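Local coordinates for protein CRISPR-associated endonuclease Cas1 (Thermotoga maritima, PDB 4XTK) that probably acts as a metal-dependent double-stranded DNA endonuclease in CRISPR adaptive immunity, as a homodimer that joins a Cas2 dimer, at residues P67-N72 against V78-P83; E161-I166 against E178-R183; P215-G218 against E222-F225. All coordinates share one frame; numbering follows the deposited sequence.

Interaction 1. Residues P67-N72 against V78-P83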
loop_
_atom_site.group_PDB
_atom_site.type_symbol
_atom_site.label_atom_id
_atom_site.label_comp_id
_atom_site.label_asym_id
_atom_site.label_seq_id
_atom_site.Cartn_x
_atom_site.Cartn_y
_atom_site.Cartn_z
ATOM N N PRO E 67 -0.562 -10.741 -7.944
ATOM C CA PRO E 67 0.068 -9.424 -7.948
ATOM C C PRO E 67 1.576 -9.554 -8.021
ATOM O O PRO E 67 2.138 -10.594 -7.662
ATOM C CB PRO E 67 -0.380 -8.810 -6.618
ATOM C CG PRO E 67 -0.858 -9.953 -5.780
ATOM C CD PRO E 67 -0.797 -11.221 -6.579
ATOM N N ILE E 68 2.228 -8.506 -8.504
ATOM C CA ILE E 68 3.677 -8.508 -8.598
ATOM C C ILE E 68 4.213 -7.261 -7.905
ATOM O O ILE E 68 3.813 -6.133 -8.216
ATOM C CB ILE E 68 4.148 -8.599 -10.075
ATOM C CG1 ILE E 68 5.664 -8.489 -10.184
ATOM C CG2 ILE E 68 3.482 -7.544 -10.949
ATOM C CD1 ILE E 68 6.158 -8.820 -11.570
ATOM N N HIS E 69 5.088 -7.485 -6.926
ATOM C CA HIS E 69 5.689 -6.407 -6.143
ATOM C C HIS E 69 7.062 -6.029 -6.695
ATOM O O HIS E 69 7.849 -6.897 -7.073
ATOM C CB HIS E 69 5.828 -6.810 -4.674
ATOM C CG HIS E 69 4.568 -7.332 -4.061
ATOM N ND1 HIS E 69 3.496 -6.520 -3.760
ATOM C CD2 HIS E 69 4.217 -8.580 -3.671
ATOM C CE1 HIS E 69 2.532 -7.249 -3.224
ATOM N NE2 HIS E 69 2.945 -8.501 -3.156
ATOM N N PHE E 70 7.351 -4.733 -6.723
ATOM C CA PHE E 70 8.611 -4.251 -7.272
ATOM C C PHE E 70 9.502 -3.621 -6.197
ATOM O O PHE E 70 9.034 -2.849 -5.357
ATOM C CB PHE E 70 8.344 -3.247 -8.401
ATOM C CG PHE E 70 7.666 -3.851 -9.599
ATOM C CD1 PHE E 70 8.411 -4.451 -10.600
ATOM C CD2 PHE E 70 6.286 -3.827 -9.720
ATOM C CE1 PHE E 70 7.791 -5.009 -11.701
ATOM C CE2 PHE E 70 5.661 -4.385 -10.819
ATOM C CZ PHE E 70 6.412 -4.977 -11.809
ATOM N N PHE E 71 10.788 -3.961 -6.235
ATOM C CA PHE E 71 11.776 -3.409 -5.309
ATOM C C PHE E 71 12.998 -2.890 -6.072
ATOM O O PHE E 71 13.349 -3.414 -7.126
ATOM C CB PHE E 71 12.203 -4.463 -4.284
ATOM C CG PHE E 71 11.065 -5.025 -3.482
ATOM C CD1 PHE E 71 10.300 -6.069 -3.978
ATOM C CD2 PHE E 71 10.763 -4.514 -2.230
ATOM C CE1 PHE E 71 9.250 -6.585 -3.245
ATOM C CE2 PHE E 71 9.716 -5.026 -1.491
ATOM C CZ PHE E 71 8.960 -6.064 -1.998
ATOM N N ASN E 72 13.642 -1.858 -5.542
ATOM C CA ASN E 72 14.786 -1.269 -6.220
ATOM C C ASN E 72 16.101 -1.968 -5.865
ATOM O O ASN E 72 16.100 -3.040 -5.255
ATOM C CB ASN E 72 14.881 0.234 -5.915
ATOM C CG ASN E 72 15.207 0.540 -4.453
ATOM O OD1 ASN E 72 15.685 -0.314 -3.701
ATOM N ND2 ASN E 72 14.965 1.784 -4.054
ATOM N N VAL E 78 9.219 -0.069 -4.171
ATOM C CA VAL E 78 8.732 1.028 -5.004
ATOM C C VAL E 78 7.214 1.019 -5.212
ATOM O O VAL E 78 6.593 2.076 -5.326
ATOM C CB VAL E 78 9.461 1.062 -6.373
ATOM C CG1 VAL E 78 10.961 1.023 -6.152
ATOM C CG2 VAL E 78 9.033 -0.075 -7.259
ATOM N N GLY E 79 6.623 -0.170 -5.283
ATOM C CA GLY E 79 5.208 -0.299 -5.594
ATOM C C GLY E 79 4.784 -1.684 -6.066
ATOM O O GLY E 79 5.606 -2.578 -6.244
ATOM N N THR E 80 3.484 -1.853 -6.276
ATOM C CA THR E 80 2.919 -3.153 -6.620
ATOM C C THR E 80 1.941 -3.038 -7.778
ATOM O O THR E 80 1.187 -2.067 -7.863
ATOM C CB THR E 80 2.188 -3.784 -5.406
ATOM O OG1 THR E 80 3.133 -4.083 -4.369
ATOM C CG2 THR E 80 1.443 -5.060 -5.795
ATOM N N PHE E 81 1.954 -4.024 -8.669
ATOM C CA PHE E 81 0.881 -4.148 -9.645
ATOM C C PHE E 81 -0.202 -5.045 -9.059
ATOM O O PHE E 81 -0.002 -6.247 -8.875
ATOM C CB PHE E 81 1.389 -4.722 -10.969
ATOM C CG PHE E 81 0.290 -5.146 -11.902
ATOM C CD1 PHE E 81 -0.368 -4.214 -12.688
ATOM C CD2 PHE E 81 -0.101 -6.477 -11.976
ATOM C CE1 PHE E 81 -1.391 -4.602 -13.537
ATOM C CE2 PHE E 81 -1.122 -6.871 -12.818
ATOM C CZ PHE E 81 -1.767 -5.935 -13.601
ATOM N N TYR E 82 -1.347 -4.453 -8.752
ATOM C CA TYR E 82 -2.470 -5.214 -8.224
ATOM C C TYR E 82 -3.456 -5.514 -9.340
ATOM O O TYR E 82 -3.951 -4.593 -9.992
ATOM C CB TYR E 82 -3.181 -4.455 -7.099
ATOM C CG TYR E 82 -2.413 -4.345 -5.799
ATOM C CD1 TYR E 82 -2.410 -5.386 -4.874
ATOM C CD2 TYR E 82 -1.715 -3.185 -5.481
ATOM C CE1 TYR E 82 -1.717 -5.277 -3.677
ATOM C CE2 TYR E 82 -1.031 -3.065 -4.285
ATOM C CZ TYR E 82 -1.028 -4.113 -3.389
ATOM O OH TYR E 82 -0.336 -3.986 -2.204
ATOM N N PRO E 83 -3.743 -6.802 -9.569
ATOM C CA PRO E 83 -4.794 -7.152 -10.530
ATOM C C PRO E 83 -6.134 -6.670 -10.003
ATOM O O PRO E 83 -6.243 -6.402 -8.803
ATOM C CB PRO E 83 -4.738 -8.683 -10.588
ATOM C CG PRO E 83 -3.419 -9.057 -9.978
ATOM C CD PRO E 83 -3.128 -7.993 -8.965
#

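Interaction 2. Residues E161-I166 against E178-R183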
loop_
_atom_site.group_PDB
_atom_site.type_symbol
_atom_site.label_atom_id
_atom_site.label_comp_id
_atom_site.label_asym_id
_atom_site.label_seq_id
_atom_site.Cartn_x
_atom_site.Cartn_y
_atom_site.Cartn_z
ATOM N N GLU E 161 21.212 3.225 30.442
ATOM C CA GLU E 161 22.132 2.561 31.358
ATOM C C GLU E 161 23.073 1.636 30.588
ATOM O O GLU E 161 24.272 1.546 30.875
ATOM C CB GLU E 161 21.357 1.776 32.418
ATOM C CG GLU E 161 22.215 0.889 33.287
ATOM C CD GLU E 161 23.233 1.679 34.081
ATOM O OE1 GLU E 161 22.958 2.860 34.383
ATOM O OE2 GLU E 161 24.308 1.124 34.403
ATOM N N TYR E 162 22.507 0.947 29.608
ATOM C CA TYR E 162 23.263 0.071 28.742
ATOM C C TYR E 162 24.343 0.857 28.003
ATOM O O TYR E 162 25.487 0.410 27.902
ATOM C CB TYR E 162 22.313 -0.623 27.767
ATOM C CG TYR E 162 22.958 -1.154 26.516
ATOM C CD1 TYR E 162 23.522 -2.419 26.486
ATOM C CD2 TYR E 162 22.987 -0.393 25.357
ATOM C CE1 TYR E 162 24.108 -2.908 25.337
ATOM C CE2 TYR E 162 23.572 -0.870 24.205
ATOM C CZ TYR E 162 24.128 -2.128 24.200
ATOM O OH TYR E 162 24.702 -2.606 23.055
ATOM N N TYR E 163 23.978 2.037 27.509
ATOM C CA TYR E 163 24.917 2.900 26.799
ATOM C C TYR E 163 26.062 3.382 27.698
ATOM O O TYR E 163 27.202 3.513 27.243
ATOM C CB TYR E 163 24.179 4.095 26.193
ATOM C CG TYR E 163 23.579 3.802 24.839
ATOM C CD1 TYR E 163 24.283 3.067 23.895
ATOM C CD2 TYR E 163 22.302 4.250 24.504
ATOM C CE1 TYR E 163 23.742 2.792 22.651
ATOM C CE2 TYR E 163 21.752 3.978 23.259
ATOM C CZ TYR E 163 22.478 3.248 22.338
ATOM O OH TYR E 163 21.951 2.966 21.099
ATOM N N SER E 164 25.759 3.632 28.969
ATOM C CA SER E 164 26.784 4.007 29.937
ATOM C C SER E 164 27.772 2.868 30.135
ATOM O O SER E 164 28.962 3.104 30.335
ATOM C CB SER E 164 26.164 4.394 31.280
ATOM O OG SER E 164 25.464 5.623 31.185
ATOM N N MET E 165 27.280 1.634 30.077
ATOM C CA MET E 165 28.154 0.480 30.234
ATOM C C MET E 165 28.992 0.294 28.977
ATOM O O MET E 165 30.122 -0.185 29.043
ATOM C CB MET E 165 27.352 -0.788 30.537
ATOM C CG MET E 165 26.535 -0.737 31.829
ATOM S SD MET E 165 27.512 -0.359 33.304
ATOM C CE MET E 165 28.853 -1.537 33.168
ATOM N N ILE E 166 28.435 0.689 27.836
ATOM C CA ILE E 166 29.141 0.602 26.559
ATOM C C ILE E 166 30.339 1.547 26.545
ATOM O O ILE E 166 31.368 1.253 25.941
ATOM C CB ILE E 166 28.201 0.931 25.374
ATOM C CG1 ILE E 166 27.165 -0.174 25.194
ATOM C CG2 ILE E 166 28.977 1.097 24.087
ATOM C CD1 ILE E 166 27.768 -1.520 24.923
ATOM N N GLU E 178 28.856 9.229 26.708
ATOM C CA GLU E 178 28.456 9.949 27.911
ATOM C C GLU E 178 26.999 9.592 28.213
ATOM O O GLU E 178 26.688 8.449 28.551
ATOM C CB GLU E 178 28.644 11.458 27.748
ATOM C CG GLU E 178 30.095 11.888 27.567
ATOM C CD GLU E 178 30.985 11.484 28.733
ATOM O OE1 GLU E 178 30.617 11.775 29.892
ATOM O OE2 GLU E 178 32.055 10.880 28.489
ATOM N N LYS E 179 26.115 10.570 28.109
ATOM C CA LYS E 179 24.688 10.327 28.262
ATOM C C LYS E 179 23.982 10.321 26.901
ATOM O O LYS E 179 24.179 11.231 26.107
ATOM C CB LYS E 179 24.099 11.395 29.181
ATOM C CG LYS E 179 22.655 11.230 29.597
ATOM C CD LYS E 179 22.317 12.374 30.568
ATOM C CE LYS E 179 20.905 12.302 31.121
ATOM N NZ LYS E 179 20.716 11.175 32.071
ATOM N N ARG E 180 23.193 9.284 26.616
ATOM C CA ARG E 180 22.269 9.322 25.474
ATOM C C ARG E 180 20.817 9.304 25.921
ATOM O O ARG E 180 20.354 8.340 26.534
ATOM C CB ARG E 180 22.487 8.158 24.507
ATOM C CG ARG E 180 21.518 8.219 23.307
ATOM C CD ARG E 180 21.937 7.308 22.168
ATOM N NE ARG E 180 21.102 7.477 20.978
ATOM C CZ ARG E 180 21.430 8.235 19.934
ATOM N NH1 ARG E 180 22.574 8.906 19.933
ATOM N NH2 ARG E 180 20.617 8.323 18.887
ATOM N N THR E 181 20.100 10.369 25.585
ATOM C CA THR E 181 18.694 10.512 25.939
ATOM C C THR E 181 17.828 10.642 24.686
ATOM O O THR E 181 18.303 10.449 23.567
ATOM C CB THR E 181 18.464 11.725 26.857
ATOM O OG1 THR E 181 18.963 12.910 26.223
ATOM C CG2 THR E 181 19.185 11.528 28.177
ATOM N N ARG E 182 16.548 10.934 24.885
ATOM C CA ARG E 182 15.630 11.163 23.775
ATOM C C ARG E 182 16.064 12.371 22.925
ATOM O O ARG E 182 15.734 12.462 21.738
ATOM C CB ARG E 182 14.201 11.348 24.303
ATOM N N ARG E 183 16.801 13.296 23.536
ATOM C CA ARG E 183 17.481 14.351 22.784
ATOM C C ARG E 183 18.982 14.267 23.046
ATOM O O ARG E 183 19.508 14.950 23.926
ATOM C CB ARG E 183 16.961 15.742 23.152
ATOM C CG ARG E 183 17.533 16.842 22.278
ATOM C CD ARG E 183 16.991 18.204 22.646
ATOM N NE ARG E 183 17.642 19.263 21.879
ATOM C CZ ARG E 183 17.231 19.682 20.688
ATOM N NH1 ARG E 183 16.161 19.135 20.124
ATOM N NH2 ARG E 183 17.883 20.651 20.061
#

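Interaction 3. Residues P215-G218 against E222-F225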
loop_
_atom_site.group_PDB
_atom_site.type_symbol
_atom_site.label_atom_id
_atom_site.label_comp_id
_atom_site.label_asym_id
_atom_site.label_seq_id
_atom_site.Cartn_x
_atom_site.Cartn_y
_atom_site.Cartn_z
ATOM N N PRO E 215 3.706 -1.536 8.440
ATOM C CA PRO E 215 4.696 -0.796 9.234
ATOM C C PRO E 215 4.111 0.377 10.026
ATOM O O PRO E 215 4.777 0.878 10.930
ATOM C CB PRO E 215 5.675 -0.291 8.175
ATOM C CG PRO E 215 4.839 -0.130 6.962
ATOM C CD PRO E 215 3.843 -1.251 7.001
ATOM N N ARG E 216 2.896 0.807 9.692
ATOM C CA ARG E 216 2.318 1.993 10.327
ATOM C C ARG E 216 1.701 1.723 11.693
ATOM O O ARG E 216 1.378 2.655 12.418
ATOM C CB ARG E 216 1.278 2.628 9.409
ATOM C CG ARG E 216 1.924 3.291 8.218
ATOM C CD ARG E 216 0.933 3.626 7.140
ATOM N NE ARG E 216 0.310 2.439 6.573
ATOM C CZ ARG E 216 -0.395 2.454 5.449
ATOM N NH1 ARG E 216 -0.539 3.592 4.779
ATOM N NH2 ARG E 216 -0.947 1.340 4.989
ATOM N N ILE E 217 1.557 0.455 12.056
ATOM C CA ILE E 217 1.067 0.123 13.384
ATOM C C ILE E 217 2.138 -0.576 14.206
ATOM O O ILE E 217 2.529 -1.689 13.887
ATOM C CB ILE E 217 -0.195 -0.772 13.321
ATOM C CG1 ILE E 217 -1.329 -0.044 12.602
ATOM C CG2 ILE E 217 -0.627 -1.178 14.710
ATOM C CD1 ILE E 217 -2.576 -0.875 12.444
ATOM N N GLY E 218 2.611 0.092 15.254
ATOM C CA GLY E 218 3.526 -0.501 16.217
ATOM C C GLY E 218 2.869 -0.836 17.554
ATOM O O GLY E 218 1.668 -0.639 17.729
ATOM N N GLU E 222 3.896 3.999 20.622
ATOM C CA GLU E 222 2.516 4.400 20.412
ATOM C C GLU E 222 2.238 4.535 18.915
ATOM O O GLU E 222 3.047 5.096 18.179
ATOM C CB GLU E 222 2.229 5.719 21.138
ATOM C CG GLU E 222 0.753 6.037 21.295
ATOM C CD GLU E 222 0.500 7.460 21.769
ATOM O OE1 GLU E 222 0.088 8.297 20.940
ATOM O OE2 GLU E 222 0.712 7.741 22.968
ATOM N N THR E 223 1.092 4.046 18.459
ATOM C CA THR E 223 0.757 4.265 17.066
ATOM C C THR E 223 0.030 5.599 17.033
ATOM O O THR E 223 -1.104 5.727 17.482
ATOM C CB THR E 223 -0.116 3.137 16.469
ATOM O OG1 THR E 223 0.605 1.901 16.512
ATOM C CG2 THR E 223 -0.483 3.442 15.012
ATOM N N ASN E 224 0.719 6.579 16.466
ATOM C CA ASN E 224 0.333 7.979 16.503
ATOM C C ASN E 224 0.616 8.531 15.117
ATOM O O ASN E 224 0.706 7.763 14.165
ATOM C CB ASN E 224 1.064 8.764 17.603
ATOM C CG ASN E 224 2.570 8.644 17.522
ATOM O OD1 ASN E 224 3.124 8.282 16.490
ATOM N ND2 ASN E 224 3.243 8.960 18.621
ATOM N N PHE E 225 0.694 9.847 14.979
ATOM C CA PHE E 225 0.747 10.452 13.654
ATOM C C PHE E 225 2.127 10.365 13.014
ATOM O O PHE E 225 2.365 10.897 11.930
ATOM C CB PHE E 225 0.260 11.891 13.732
ATOM C CG PHE E 225 -1.225 11.988 13.827
ATOM C CD1 PHE E 225 -1.866 11.742 15.025
ATOM C CD2 PHE E 225 -1.986 12.273 12.707
ATOM C CE1 PHE E 225 -3.236 11.808 15.113
ATOM C CE2 PHE E 225 -3.357 12.342 12.788
ATOM C CZ PHE E 225 -3.982 12.107 13.992
#

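Interaction 1. Residues P67-N72 against V78-P83
I68 and F81 form a hydrogen-bonded antiparallel pair in a β hairpin, each serving the other as both donor and acceptor: I68 N reaches F81 O at 3.2 Å, and F81 N reaches I68 O at 2.8 Å. Two residues on, F70 N gives its hydrogen to G79 O at 2.8 Å, while F70 O accepts V78 N at 3.0 Å. Between these pairs lies the non-hydrogen-bonded pair H69–T80, joined instead by its side chains. H69 ND1 and T80 OG1 are 2.5 Å apart in a hydrogen bond, the hydroxyl lying in the imidazole plane at the ring edge; either could donate. OG1 also bonds to Y77 OH. T80 OG1 stands beside its own backbone N (chi1 -66°), which lays it alongside the imidazole and turns CG2 over one face of the Y82 ring. On the other face of the sheet, I68 CG2 touches F81 CB at 3.5 Å and F70 CB meets V78 CG2. P67 and H69 bond through their backbones to I45, and H69 and F71 to V47, in strand 42-47, while F71 O accepts K55 NZ of the second subunit and V78 O accepts S62 OG of that subunit. I68 and F81 rest on helix 55-63, and the outer edge of strand 77-83 continues as an antiparallel ladder into a strand of the second subunit, so the hairpin is part of the dimer interface.

Interaction 2. Residues E161-I166 against E178-R183
Y163 and R180 make a small, partly buried contact in which the aliphatic part of an arginine lies against a tyrosine ring, tying the last turns of helix 148-166 to the loop that leads on to helix 188-208. Only 145 Å² is buried between the two segments. The touching is done by R180 CD, which comes within 3.5 Å of Y163 CE2, and by R180 CB, which is 3.9 Å from CD2 of the same ring. Ring and guanidinium planes stand 71° apart, so the two groups are not stacked. With CG anti to the backbone N (chi1 -179°) and the chain extended as far as NE, R180 passes beyond the ring and spends its charged end on helix 188-208, where NH1 bonds to N190 OD1 and NH2 to S194 OG. These two bonds fix the guanidinium, and the methylene chain below it is what Y163 meets. Y163 lies about 7 Å from E236 and 9 Å from E155, measured between side chains, both probable manganese ligands, so the contact borders the likely metal site. The tyrosine also packs on I193 of helix 188-208 and D244 of helix 230-252, and thus sits where three helices of the helical domain converge.

Interaction 3. Residues P215-G218 against E222-F225
From E222 the chain runs into T223, whose side chain carries the contact with R216, I217 and G218. The E222 side chain points away, and its carbonyl O is weakly bonded by S229 OG. The T223 backbone N is satisfied by Y100 OH of helix 93-101, while its side chain turns inward. The hydroxyl OG1 lies beside the residue's own N (chi1 -62°), anti to the carbonyl carbon, and accepts the G218 N-H at 3.0 Å in a bent bond (131° at the hydrogen). I217 CG2 approaches the same oxygen at 3.8 Å, and the methyl CG2 of T223 lies against R216 O at 3.3 Å. N224 OD1 accepts R226 N, and F225 ends the segment by setting its ring near F91 of the second subunit. R216, whose carbonyl meets that methyl, sends its guanidinium away to form salt bridges with D214 of its own chain and D214 of the second subunit. The loop thus closes on itself around one threonine, just beside H221, a probable manganese ligand whose side chain is about 5 Å from G218. The contact is a polar one: the T223 hydroxyl satisfies the G218 N-H inside a buried loop, and its methyl packs on the R216 carbonyl.

How the interactions relate
Interactions 1 and 3 are buried and both touch the second subunit, whereas interaction 2 is only partly buried, touches no other chain and lies on the opposite side of the chain's centre from interaction 1. Their chemistry follows their place: interaction 1 is a β hairpin knit by backbone bonds and one side-chain bond, interaction 2 is carbon-to-carbon contact between an arginine's methylenes and a tyrosine ring, its charged end bonded to another helix, and interaction 3 is a threonine hydroxyl taking a backbone N-H within a loop. Interactions 2 and 3 lie at either end of helix 188-208, in the loops before and after it, and both border the probable manganese site. Interaction 1 is remote from it.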